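Local coordinates for sulfate adenylyltransferase (PDB 4DNX), which catalyses the transfer of the adenylyl group of ATP to sulfate, giving adenosine 5'-phosphosulfate and diphosphate, at residues Val15-Pro18 and Glu19-His22; Gln122-Asp125 and Ala126-Ala129; Gly145-Thr148 and Phe149-Gly153; Gln358-Gly361 and Thr362-Arg365; Met388-Tyr391 and Arg392-Pro395. One frame throughout, in Å; residues are numbered along the deposited sequence.

Contact 1. Residues Val15-Pro18 and Glu19-His22; sequences VYDP and EQHH
Pro18 O accepts from His22 N at 2.9 Å and also lies against one face of the His22 imidazole, over the ring's centre and 3.1 Å from the ring plane. That ring faces the carbonyl because CG lies beside the backbone N (chi1 -58°); its NE2 meanwhile bonds Asp172 of the second subunit. One residue earlier, Asp17 O takes the amide of His21, also at 2.9 Å, in a nearly straight bond. The carboxylate of Asp17 closes the turn. With CG anti to the backbone N (chi1 -179°), OD2 reaches Gln20 N at 3.1 Å from above the carboxylate plane, while OD1 accepts from a water that in turn weakly meets Glu19 N. A carboxylate suits this place, since it can accept from Gln20 N, and by way of the water weakly from Glu19 N, amides with no earlier turn to bond, and its charge would probably be favoured by the positive end of the helix. Val15 CG1 lies 3.4 Å from His21 N, packing the loop against the first turn; the Val15 side chain also borders a bound MES molecule. A second water joins Val15 O to His21 ND1 in the plane of that ring. Pro18, which has no amide hydrogen to offer and packs on Phe173 of the second subunit, follows as the first helical residue: a classical Asp N-cap opening helix 18-28 at the dimer interface.

Contact 2. Residues Gln122-Asp125 and Ala126-Ala129; sequences QVSD and AQMA
Ser124 and Gln127 bond each other twice, each side chain taking the other's backbone amide, and the unusual point is how straight the return bond is: Ser124 N meets Gln127 OE1 at 2.9 Å with an angle of 177° at the hydrogen. In the other direction Ser124 OG accepts from Gln127 N at 3.0 Å. This is a capping box, and a glutamine serves because its amide oxygen can accept as a glutamate carboxylate would. The serine hydroxyl reaches Gln127 N by standing between its own N and carbonyl carbon (chi1 71°), whereas the glutamine chain runs extended beyond CG (chi2 170°), long enough to return to the cap residue. OE1 holds a further bond, from a water 2.7 Å away that also donates to Gln122 O and so ties the end of the strand to the box. Were Gln127 cut back to an alanine, Ser124 N would probably lose its acceptor and the water one of its mates. Beside the box, Val123 CG1 rests on Met128 CG at 3.8 Å, the two side chains crossing at about a right angle. This apolar pair brackets the cap as a hydrophobic staple. The box sits at the junction between strand 119-122 and helix 125-136: Val123 and Gln127 lean on Leu61 of helix 61-70, and Asp125 forms a salt bridge with Arg154 just ahead of strand 155-163.

Contact 3. Residues Gly145-Thr148 and Phe149-Gly153; sequences GVET and FNSQG
The amide of Asn150 donates in its own plane to Val146: ND2 lies 2.9 Å from Val146 O, the oxygen only 3° out of the amide plane and the hydrogen bond almost straight at 170°. Gln152 NE2 likewise donates in its own plane to Phe149 O, 3.1 Å away, while its OE1 is hydrogen-bonded to Ser37 OG. The Phe149 ring swings off to Met128 and Thr132, leaving its CB 3.4 Å from Gly145 O. Val146 O is gripped by two donors, since Asn150 N also reaches it, at 3.1 Å and from the opposite face of the carbonyl plane. The side chain can fold back over its own amide because CG lies beside the backbone N (chi1 -78°), which sets it alongside Val146, both pointing the same way. A leucine in place of Asn150 would probably leave Val146 O with the backbone bond alone and strip Thr132 OG1 of its amide donor. Ser151 OG donates to Glu147 O at 2.8 Å from above the carbonyl plane, where Asn150 N gives only a weak bond. Ser151 N turns instead to Thr148 O at 3.1 Å, tightening the chain as it leaves the helix. Polar side chains suit this exit from helix 144-149: Ser151 OG and Gln152 NE2 supply donors to Glu147 O and Phe149 O, and Asn150 ND2 adds a second to Val146 O, so carbonyls at the helix end keep partners.

Contact 4. Residues Gln358-Gly361 and Thr362-Arg365; sequences QLSG and TRVR
Ser360 is the N-cap of helix 361-369, and its hydroxyl oxygen accepts from Arg363 N at 3.1 Å. A second element reinforces the start: Leu359, just before the cap, meets Val364 five residues on, a hydrophobic staple across the first turn. The staple is the close-packed side of the contact. Leu359 divides its branches, CD1 pressing on Arg363 CB at 3.6 Å and CD2 on Val364 CG2 at 3.9 Å, and leucine suits the task because its fork can touch both. CG anti to the backbone N (chi1 -165°) brings that fork against the helix. Leu359 also packs on Pro375 and Phe378, and Val364 on His205, the first histidine of the His-x-x-His sequence that in relatives probably handles the phosphates of ATP. The cap residue's own carbonyl, Ser360 O, accepts from Val364 N at 3.0 Å, nearly in line with the carbonyl bond. The other side is looser and faces solvent. Gly361 has ordinary helical backbone angles, so its conformation alone does not explain the glycine; its carbonyl takes Arg365 N at 3.1 Å. Arg363 gives the serine its amide but no side-chain return, so no capping box closes. Its aliphatic stem passes the hydroxyl, CG 3.4 Å from Ser360 OG, then bends away to carry the charged end to a salt bridge with Glu366. Arg365 curls too, its CB resting 3.5 Å from Gly361 O, and one face of its guanidinium lies over Thr362 O, which stands 4.2 Å from the plane and offset toward the rim.

Contact 5. Residues Met388-Tyr391 and Arg392-Pro395; sequences MDYY and RSLP
Asp389 and Arg392 form a salt bridge along the surface of the helix, with OD1 of the aspartate 2.8 Å from NH2 of the arginine. The approach is end-on to the carboxylate, nearly along its C-O axis, and lies in the guanidinium plane, although the two planes stand 72° apart. OD1 has a second donor in Gln385, so both these partners come from its own helix. Arginine suits the site by its reach; the chain bends at chi3 in a near-eclipsed, unfavourable torsion (17°) and lays one guanidinium face over Met388 O, an oxygen already taken by Arg392 N at 2.9 Å. The next carbonyl, Asp389 O, receives Ser393 N at 3.1 Å. As the helix runs out, Tyr390 O would be left with only a weak bond from that same amide, and here Ser393 contributes its hydroxyl: OG donates at 2.8 Å, in the carbonyl plane and on a lone pair. Serine's short side chain brings a donor here, OG standing between its own N and carbonyl carbon (chi1 81°). Tyr391 O has a weak bond from Leu394 N. Leu394 lays CG over a face of the Tyr390 ring and brings CD2 to 3.7 Å from Tyr390 CE1, adding an apolar contact at the last turn. Both tyrosines reach Ile238 in a neighbouring loop, while Met388 and Tyr391 pack on Leu368 of helix 361-369, so helix 381-393 ends lying against the helix before it.

Overall arrangement
All five contacts lie at helix ends and follow in series along the chain. Contacts 1, 2 and 3 belong to the PUA-like region; contacts 4 and 5 lie near each other in the C-terminal part, on helices 361-369 and 381-393. Contacts 2 and 3, centres 12 Å apart, touch where Met128 CE meets Phe149 O at 3.5 Å, joining helices 125-136 and 144-149. Contacts 4 and 5, centres 19 Å apart, meet through Arg365 and Tyr391. Contact 1 stands alone, about 48 Å from contact 4 centre to centre and across the chain's centre from it, beside the second subunit. Helix starts and stops are thus fixed locally in both parts, while one of them also serves dimer contact.

Contact 1. Residues Val15-Pro18 and Glu19-His22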
loop_
_atom_site.group_PDB
_atom_site.type_symbol
_atom_site.label_atom_id
_atom_site.label_comp_id
_atom_site.label_asym_id
_atom_site.label_seq_id
_atom_site.Cartn_x
_atom_site.Cartn_y
_atom_site.Cartn_z
ATOM N N VAL A 15 -11.410 6.166 -7.547
ATOM C CA VAL A 15 -12.590 6.586 -6.745
ATOM C C VAL A 15 -12.279 6.342 -5.248
ATOM O O VAL A 15 -12.626 5.298 -4.652
ATOM C CB VAL A 15 -13.847 5.848 -7.180
ATOM C CG1 VAL A 15 -15.098 6.394 -6.403
ATOM C CG2 VAL A 15 -14.021 6.048 -8.678
ATOM N N TYR A 16 -11.685 7.355 -4.615
ATOM C CA TYR A 16 -11.338 7.271 -3.180
ATOM C C TYR A 16 -12.514 7.184 -2.183
ATOM O O TYR A 16 -12.350 6.613 -1.111
ATOM C CB TYR A 16 -10.441 8.438 -2.762
ATOM C CG TYR A 16 -8.982 8.263 -3.107
ATOM C CD1 TYR A 16 -8.138 7.486 -2.300
ATOM C CD2 TYR A 16 -8.451 8.867 -4.255
ATOM C CE1 TYR A 16 -6.799 7.297 -2.630
ATOM C CE2 TYR A 16 -7.073 8.699 -4.593
ATOM C CZ TYR A 16 -6.263 7.940 -3.733
ATOM O OH TYR A 16 -4.941 7.752 -4.017
ATOM N N ASP A 17 -13.685 7.754 -2.510
ATOM C CA ASP A 17 -14.827 7.706 -1.622
ATOM C C ASP A 17 -15.431 6.298 -1.698
ATOM O O ASP A 17 -15.876 5.917 -2.777
ATOM C CB ASP A 17 -15.866 8.733 -2.077
ATOM C CG ASP A 17 -17.085 8.758 -1.174
ATOM O OD1 ASP A 17 -16.912 9.023 0.021
ATOM O OD2 ASP A 17 -18.216 8.520 -1.654
ATOM N N PRO A 18 -15.442 5.529 -0.603
ATOM C CA PRO A 18 -15.887 4.131 -0.673
ATOM C C PRO A 18 -17.365 3.991 -1.081
ATOM O O PRO A 18 -17.695 3.062 -1.796
ATOM C CB PRO A 18 -15.673 3.609 0.744
ATOM C CG PRO A 18 -14.552 4.430 1.243
ATOM C CD PRO A 18 -14.659 5.781 0.628
ATOM N N GLU A 19 -18.226 4.907 -0.649
ATOM C CA GLU A 19 -19.640 4.798 -1.031
ATOM C C GLU A 19 -19.836 4.974 -2.541
ATOM O O GLU A 19 -20.563 4.184 -3.182
ATOM C CB GLU A 19 -20.507 5.769 -0.226
ATOM C CG GLU A 19 -21.931 5.734 -0.693
ATOM C CD GLU A 19 -22.921 6.033 0.398
ATOM O OE1 GLU A 19 -23.071 7.229 0.735
ATOM O OE2 GLU A 19 -23.555 5.076 0.907
ATOM N N GLN A 20 -19.183 5.981 -3.123
ATOM C CA GLN A 20 -19.187 6.205 -4.590
ATOM C C GLN A 20 -18.532 5.036 -5.357
ATOM O O GLN A 20 -19.028 4.593 -6.398
ATOM C CB GLN A 20 -18.448 7.502 -4.945
ATOM C CG GLN A 20 -19.270 8.795 -4.698
ATOM C CD GLN A 20 -20.649 8.780 -5.388
ATOM O OE1 GLN A 20 -21.690 8.989 -4.743
ATOM N NE2 GLN A 20 -20.657 8.511 -6.699
ATOM N N HIS A 21 -17.430 4.530 -4.812
ATOM C CA HIS A 21 -16.805 3.301 -5.347
ATOM C C HIS A 21 -17.766 2.114 -5.444
ATOM O O HIS A 21 -17.880 1.463 -6.522
ATOM C CB HIS A 21 -15.616 2.940 -4.444
ATOM C CG HIS A 21 -14.743 1.836 -4.963
ATOM N ND1 HIS A 21 -13.460 1.648 -4.493
ATOM C CD2 HIS A 21 -14.973 0.816 -5.834
ATOM C CE1 HIS A 21 -12.910 0.604 -5.102
ATOM N NE2 HIS A 21 -13.812 0.067 -5.904
ATOM N N HIS A 22 -18.490 1.858 -4.356
ATOM C CA HIS A 22 -19.456 0.740 -4.327
ATOM C C HIS A 22 -20.577 0.971 -5.331
ATOM O O HIS A 22 -20.982 0.048 -6.039
ATOM C CB HIS A 22 -20.046 0.531 -2.917
ATOM C CG HIS A 22 -19.015 0.272 -1.855
ATOM N ND1 HIS A 22 -19.275 0.456 -0.511
ATOM C CD2 HIS A 22 -17.732 -0.163 -1.942
ATOM C CE1 HIS A 22 -18.192 0.146 0.186
ATOM N NE2 HIS A 22 -17.236 -0.207 -0.659
HETATM O O HOH W 1 -12.670 3.385 -2.425
HETATM O O HOH W 2 -18.013 7.162 1.806
#

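Contact 2. Residues Gln122-Asp125 and Ala126-Ala129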
loop_
_atom_site.group_PDB
_atom_site.type_symbol
_atom_site.label_atom_id
_atom_site.label_comp_id
_atom_site.label_asym_id
_atom_site.label_seq_id
_atom_site.Cartn_x
_atom_site.Cartn_y
_atom_site.Cartn_z
ATOM N N GLN A 122 -11.938 6.268 -35.979
ATOM C CA GLN A 122 -11.058 5.330 -36.671
ATOM C C GLN A 122 -9.723 5.993 -36.950
ATOM O O GLN A 122 -9.687 7.117 -37.462
ATOM C CB GLN A 122 -11.688 4.908 -38.008
ATOM C CG GLN A 122 -13.126 4.448 -37.875
ATOM C CD GLN A 122 -13.258 3.316 -36.861
ATOM O OE1 GLN A 122 -12.429 2.393 -36.831
ATOM N NE2 GLN A 122 -14.289 3.386 -36.015
ATOM N N VAL A 123 -8.628 5.303 -36.651
ATOM C CA VAL A 123 -7.303 5.810 -36.942
ATOM C C VAL A 123 -6.794 5.290 -38.291
ATOM O O VAL A 123 -6.816 4.078 -38.539
ATOM C CB VAL A 123 -6.321 5.399 -35.853
ATOM C CG1 VAL A 123 -5.064 6.255 -35.989
ATOM C CG2 VAL A 123 -6.978 5.572 -34.461
ATOM N N SER A 124 -6.361 6.202 -39.168
ATOM C CA SER A 124 -5.887 5.803 -40.513
ATOM C C SER A 124 -4.463 5.236 -40.418
ATOM O O SER A 124 -3.766 5.452 -39.418
ATOM C CB SER A 124 -5.899 6.983 -41.487
ATOM O OG SER A 124 -4.852 7.889 -41.117
ATOM N N ASP A 125 -4.046 4.513 -41.460
ATOM C CA ASP A 125 -2.665 4.041 -41.574
ATOM C C ASP A 125 -1.692 5.211 -41.446
ATOM O O ASP A 125 -0.681 5.093 -40.747
ATOM C CB ASP A 125 -2.406 3.315 -42.899
ATOM C CG ASP A 125 -3.195 2.019 -43.039
ATOM O OD1 ASP A 125 -3.782 1.541 -42.048
ATOM O OD2 ASP A 125 -3.244 1.499 -44.189
ATOM N N ALA A 126 -2.005 6.326 -42.108
ATOM C CA ALA A 126 -1.105 7.478 -42.101
ATOM C C ALA A 126 -0.986 8.076 -40.701
ATOM O O ALA A 126 0.118 8.431 -40.272
ATOM C CB ALA A 126 -1.547 8.522 -43.111
ATOM N N GLN A 127 -2.104 8.162 -39.978
ATOM C CA GLN A 127 -2.087 8.652 -38.581
ATOM C C GLN A 127 -1.301 7.730 -37.650
ATOM O O GLN A 127 -0.533 8.219 -36.801
ATOM C CB GLN A 127 -3.517 8.845 -38.077
ATOM C CG GLN A 127 -4.223 9.961 -38.811
ATOM C CD GLN A 127 -5.702 10.035 -38.526
ATOM O OE1 GLN A 127 -6.394 9.016 -38.336
ATOM N NE2 GLN A 127 -6.210 11.255 -38.495
ATOM N N MET A 128 -1.457 6.408 -37.828
ATOM C CA MET A 128 -0.717 5.432 -37.005
ATOM C C MET A 128 0.769 5.536 -37.250
ATOM O O MET A 128 1.536 5.567 -36.271
ATOM C CB MET A 128 -1.155 3.978 -37.228
ATOM C CG MET A 128 -2.454 3.617 -36.544
ATOM S SD MET A 128 -2.486 3.742 -34.725
ATOM C CE MET A 128 -1.494 2.361 -34.185
ATOM N N ALA A 129 1.154 5.603 -38.515
ATOM C CA ALA A 129 2.581 5.719 -38.903
ATOM C C ALA A 129 3.194 6.998 -38.346
ATOM O O ALA A 129 4.358 6.980 -37.909
ATOM C CB ALA A 129 2.768 5.646 -40.427
HETATM O O HOH W 3 -8.859 8.932 -39.309
#

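Contact 3. Residues Gly145-Thr148 and Phe149-Gly153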
loop_
_atom_site.group_PDB
_atom_site.type_symbol
_atom_site.label_atom_id
_atom_site.label_comp_id
_atom_site.label_asym_id
_atom_site.label_seq_id
_atom_site.Cartn_x
_atom_site.Cartn_y
_atom_site.Cartn_z
ATOM N N GLY A 145 8.050 -1.969 -28.929
ATOM C CA GLY A 145 7.062 -0.972 -28.551
ATOM C C GLY A 145 6.238 -0.607 -29.796
ATOM O O GLY A 145 5.057 -0.400 -29.693
ATOM N N VAL A 146 6.896 -0.479 -30.941
ATOM C CA VAL A 146 6.221 -0.271 -32.232
ATOM C C VAL A 146 5.196 -1.401 -32.471
ATOM O O VAL A 146 4.029 -1.126 -32.861
ATOM C CB VAL A 146 7.261 -0.221 -33.383
ATOM C CG1 VAL A 146 6.603 -0.371 -34.757
ATOM C CG2 VAL A 146 8.069 1.101 -33.322
ATOM N N GLU A 147 5.627 -2.638 -32.241
ATOM C CA GLU A 147 4.784 -3.816 -32.556
ATOM C C GLU A 147 3.535 -3.802 -31.670
ATOM O O GLU A 147 2.424 -3.959 -32.168
ATOM C CB GLU A 147 5.551 -5.122 -32.379
ATOM C CG GLU A 147 4.760 -6.379 -32.795
ATOM C CD GLU A 147 5.528 -7.663 -32.504
ATOM O OE1 GLU A 147 5.955 -8.344 -33.462
ATOM O OE2 GLU A 147 5.732 -7.989 -31.305
ATOM N N THR A 148 3.705 -3.586 -30.370
ATOM C CA THR A 148 2.563 -3.521 -29.449
ATOM C C THR A 148 1.596 -2.420 -29.832
ATOM O O THR A 148 0.374 -2.623 -29.867
ATOM C CB THR A 148 3.069 -3.328 -27.969
ATOM O OG1 THR A 148 3.803 -4.504 -27.600
ATOM C CG2 THR A 148 1.906 -3.065 -26.979
ATOM N N PHE A 149 2.135 -1.229 -30.126
ATOM C CA PHE A 149 1.275 -0.066 -30.386
ATOM C C PHE A 149 0.394 -0.348 -31.603
ATOM O O PHE A 149 -0.788 0.014 -31.624
ATOM C CB PHE A 149 2.166 1.189 -30.630
ATOM C CG PHE A 149 1.391 2.483 -30.851
ATOM C CD1 PHE A 149 0.562 2.992 -29.845
ATOM C CD2 PHE A 149 1.483 3.171 -32.066
ATOM C CE1 PHE A 149 -0.169 4.204 -30.050
ATOM C CE2 PHE A 149 0.771 4.370 -32.286
ATOM C CZ PHE A 149 -0.046 4.878 -31.255
ATOM N N ASN A 150 0.980 -1.016 -32.587
ATOM C CA ASN A 150 0.309 -1.251 -33.855
ATOM C C ASN A 150 -0.490 -2.552 -33.873
ATOM O O ASN A 150 -1.017 -2.953 -34.932
ATOM C CB ASN A 150 1.341 -1.234 -34.993
ATOM C CG ASN A 150 1.745 0.182 -35.359
ATOM O OD1 ASN A 150 1.070 0.845 -36.141
ATOM N ND2 ASN A 150 2.826 0.665 -34.763
ATOM N N SER A 151 -0.603 -3.191 -32.712
ATOM C CA SER A 151 -1.240 -4.515 -32.603
ATOM C C SER A 151 -2.493 -4.499 -31.757
ATOM O O SER A 151 -2.891 -5.552 -31.258
ATOM C CB SER A 151 -0.258 -5.546 -32.033
ATOM O OG SER A 151 0.615 -5.943 -33.073
ATOM N N GLN A 152 -3.134 -3.337 -31.655
ATOM C CA GLN A 152 -4.251 -3.167 -30.737
ATOM C C GLN A 152 -5.581 -2.925 -31.426
ATOM O O GLN A 152 -6.622 -2.865 -30.745
ATOM C CB GLN A 152 -4.013 -1.974 -29.817
ATOM C CG GLN A 152 -2.733 -2.072 -28.956
ATOM C CD GLN A 152 -2.538 -0.797 -28.170
ATOM O OE1 GLN A 152 -3.047 -0.676 -27.063
ATOM N NE2 GLN A 152 -1.904 0.213 -28.787
ATOM N N GLY A 153 -5.557 -2.747 -32.729
ATOM C CA GLY A 153 -6.726 -2.326 -33.475
ATOM C C GLY A 153 -6.657 -0.838 -33.773
ATOM O O GLY A 153 -5.718 -0.143 -33.303
#

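Contact 4. Residues Gln358-Gly361 and Thr362-Arg365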
loop_
_atom_site.group_PDB
_atom_site.type_symbol
_atom_site.label_atom_id
_atom_site.label_comp_id
_atom_site.label_asym_id
_atom_site.label_seq_id
_atom_site.Cartn_x
_atom_site.Cartn_y
_atom_site.Cartn_z
ATOM N N GLN A 358 36.392 -3.621 -13.176
ATOM C CA GLN A 358 35.052 -3.648 -13.708
ATOM C C GLN A 358 34.478 -5.051 -13.648
ATOM O O GLN A 358 35.198 -6.036 -13.853
ATOM C CB GLN A 358 35.067 -3.165 -15.151
ATOM C CG GLN A 358 34.318 -1.844 -15.360
ATOM C CD GLN A 358 34.930 -1.050 -16.493
ATOM O OE1 GLN A 358 36.145 -0.904 -16.578
ATOM N NE2 GLN A 358 34.089 -0.547 -17.378
ATOM N N LEU A 359 33.184 -5.126 -13.359
ATOM C CA LEU A 359 32.479 -6.409 -13.326
ATOM C C LEU A 359 31.028 -6.148 -13.672
ATOM O O LEU A 359 30.334 -5.421 -12.983
ATOM C CB LEU A 359 32.574 -7.078 -11.947
ATOM C CG LEU A 359 32.199 -8.564 -11.844
ATOM C CD1 LEU A 359 33.144 -9.475 -12.651
ATOM C CD2 LEU A 359 32.178 -8.970 -10.350
ATOM N N SER A 360 30.566 -6.738 -14.759
ATOM C CA SER A 360 29.252 -6.403 -15.235
ATOM C C SER A 360 28.146 -7.012 -14.370
ATOM O O SER A 360 28.379 -7.992 -13.639
ATOM C CB SER A 360 29.108 -6.846 -16.689
ATOM O OG SER A 360 29.191 -8.255 -16.784
ATOM N N GLY A 361 26.943 -6.484 -14.525
ATOM C CA GLY A 361 25.753 -7.032 -13.871
ATOM C C GLY A 361 25.555 -8.477 -14.335
ATOM O O GLY A 361 25.110 -9.320 -13.568
ATOM N N THR A 362 25.947 -8.768 -15.568
ATOM C CA THR A 362 25.804 -10.115 -16.081
ATOM C C THR A 362 26.745 -11.053 -15.338
ATOM O O THR A 362 26.336 -12.148 -14.930
ATOM C CB THR A 362 26.054 -10.180 -17.617
ATOM O OG1 THR A 362 24.955 -9.515 -18.252
ATOM C CG2 THR A 362 26.151 -11.623 -18.115
ATOM N N ARG A 363 28.003 -10.644 -15.211
ATOM C CA ARG A 363 28.980 -11.445 -14.485
ATOM C C ARG A 363 28.583 -11.667 -13.005
ATOM O O ARG A 363 28.766 -12.768 -12.484
ATOM C CB ARG A 363 30.377 -10.846 -14.589
ATOM C CG ARG A 363 31.025 -11.030 -15.953
ATOM C CD ARG A 363 31.378 -12.482 -16.232
ATOM N NE ARG A 363 32.436 -12.930 -15.334
ATOM C CZ ARG A 363 32.368 -13.991 -14.517
ATOM N NH1 ARG A 363 31.278 -14.766 -14.456
ATOM N NH2 ARG A 363 33.395 -14.270 -13.735
ATOM N N VAL A 364 28.073 -10.633 -12.336
ATOM C CA VAL A 364 27.582 -10.773 -10.957
ATOM C C VAL A 364 26.485 -11.857 -10.855
ATOM O O VAL A 364 26.546 -12.741 -10.000
ATOM C CB VAL A 364 27.081 -9.399 -10.405
ATOM C CG1 VAL A 364 26.297 -9.555 -9.095
ATOM C CG2 VAL A 364 28.267 -8.449 -10.205
ATOM N N ARG A 365 25.541 -11.816 -11.787
ATOM C CA ARG A 365 24.434 -12.771 -11.803
ATOM C C ARG A 365 24.962 -14.206 -12.029
ATOM O O ARG A 365 24.521 -15.159 -11.365
ATOM C CB ARG A 365 23.458 -12.382 -12.910
ATOM C CG ARG A 365 22.121 -13.077 -12.864
ATOM C CD ARG A 365 22.038 -14.171 -13.909
ATOM N NE ARG A 365 22.300 -13.702 -15.282
ATOM C CZ ARG A 365 22.852 -14.458 -16.243
ATOM N NH1 ARG A 365 23.193 -15.721 -16.009
ATOM N NH2 ARG A 365 23.080 -13.954 -17.448
#

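Contact 5. Residues Met388-Tyr391 and Arg392-Pro395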
loop_
_atom_site.group_PDB
_atom_site.type_symbol
_atom_site.label_atom_id
_atom_site.label_comp_id
_atom_site.label_asym_id
_atom_site.label_seq_id
_atom_site.Cartn_x
_atom_site.Cartn_y
_atom_site.Cartn_z
ATOM N N MET A 388 22.106 -16.049 -3.599
ATOM C CA MET A 388 22.694 -17.398 -3.697
ATOM C C MET A 388 21.752 -18.439 -3.135
ATOM O O MET A 388 21.663 -19.556 -3.663
ATOM C CB MET A 388 24.044 -17.479 -2.989
ATOM C CG MET A 388 25.090 -16.806 -3.825
ATOM S SD MET A 388 26.739 -16.969 -3.202
ATOM C CE MET A 388 26.576 -15.902 -1.764
ATOM N N ASP A 389 21.027 -18.056 -2.081
ATOM C CA ASP A 389 20.101 -18.975 -1.425
ATOM C C ASP A 389 18.955 -19.261 -2.373
ATOM O O ASP A 389 18.552 -20.435 -2.495
ATOM C CB ASP A 389 19.576 -18.407 -0.096
ATOM C CG ASP A 389 20.584 -18.550 1.049
ATOM O OD1 ASP A 389 21.671 -19.127 0.860
ATOM O OD2 ASP A 389 20.295 -18.029 2.146
ATOM N N TYR A 390 18.495 -18.216 -3.070
ATOM C CA TYR A 390 17.460 -18.341 -4.081
ATOM C C TYR A 390 17.922 -19.291 -5.200
ATOM O O TYR A 390 17.229 -20.267 -5.497
ATOM C CB TYR A 390 17.048 -16.994 -4.653
ATOM C CG TYR A 390 16.321 -17.137 -5.959
ATOM C CD1 TYR A 390 15.060 -17.732 -5.997
ATOM C CD2 TYR A 390 16.920 -16.739 -7.158
ATOM C CE1 TYR A 390 14.377 -17.901 -7.205
ATOM C CE2 TYR A 390 16.251 -16.898 -8.380
ATOM C CZ TYR A 390 14.980 -17.475 -8.385
ATOM O OH TYR A 390 14.299 -17.627 -9.575
ATOM N N TYR A 391 19.073 -19.017 -5.817
ATOM C CA TYR A 391 19.519 -19.891 -6.930
ATOM C C TYR A 391 19.716 -21.333 -6.510
ATOM O O TYR A 391 19.413 -22.272 -7.286
ATOM C CB TYR A 391 20.797 -19.360 -7.595
ATOM C CG TYR A 391 20.590 -18.115 -8.412
ATOM C CD1 TYR A 391 19.717 -18.101 -9.536
ATOM C CD2 TYR A 391 21.276 -16.938 -8.094
ATOM C CE1 TYR A 391 19.539 -16.947 -10.285
ATOM C CE2 TYR A 391 21.084 -15.764 -8.823
ATOM C CZ TYR A 391 20.219 -15.776 -9.924
ATOM O OH TYR A 391 20.036 -14.657 -10.675
ATOM N N ARG A 392 20.239 -21.541 -5.297
ATOM C CA ARG A 392 20.459 -22.900 -4.798
ATOM C C ARG A 392 19.121 -23.647 -4.564
ATOM O O ARG A 392 19.079 -24.865 -4.677
ATOM C CB ARG A 392 21.324 -22.866 -3.522
ATOM C CG ARG A 392 21.874 -24.214 -3.021
ATOM C CD ARG A 392 22.872 -24.037 -1.847
ATOM N NE ARG A 392 22.782 -22.712 -1.213
ATOM C CZ ARG A 392 23.680 -21.728 -1.342
ATOM N NH1 ARG A 392 24.782 -21.892 -2.077
ATOM N NH2 ARG A 392 23.479 -20.573 -0.720
ATOM N N SER A 393 18.059 -22.918 -4.229
ATOM C CA SER A 393 16.737 -23.506 -3.947
ATOM C C SER A 393 16.037 -24.134 -5.158
ATOM O O SER A 393 15.179 -25.011 -4.985
ATOM C CB SER A 393 15.805 -22.476 -3.273
ATOM O OG SER A 393 15.184 -21.580 -4.202
ATOM N N LEU A 394 16.419 -23.701 -6.362
ATOM C CA LEU A 394 15.746 -24.088 -7.606
ATOM C C LEU A 394 16.002 -25.549 -7.955
ATOM O O LEU A 394 17.090 -26.048 -7.717
ATOM C CB LEU A 394 16.154 -23.153 -8.758
ATOM C CG LEU A 394 15.820 -21.662 -8.540
ATOM C CD1 LEU A 394 16.348 -20.739 -9.641
ATOM C CD2 LEU A 394 14.315 -21.414 -8.343
ATOM N N PRO A 395 14.993 -26.240 -8.481
ATOM C CA PRO A 395 15.166 -27.661 -8.833
ATOM C C PRO A 395 16.152 -27.873 -9.984
ATOM O O PRO A 395 16.718 -28.969 -10.112
ATOM C CB PRO A 395 13.752 -28.113 -9.241
ATOM C CG PRO A 395 12.964 -26.856 -9.443
ATOM C CD PRO A 395 13.581 -25.821 -8.545
#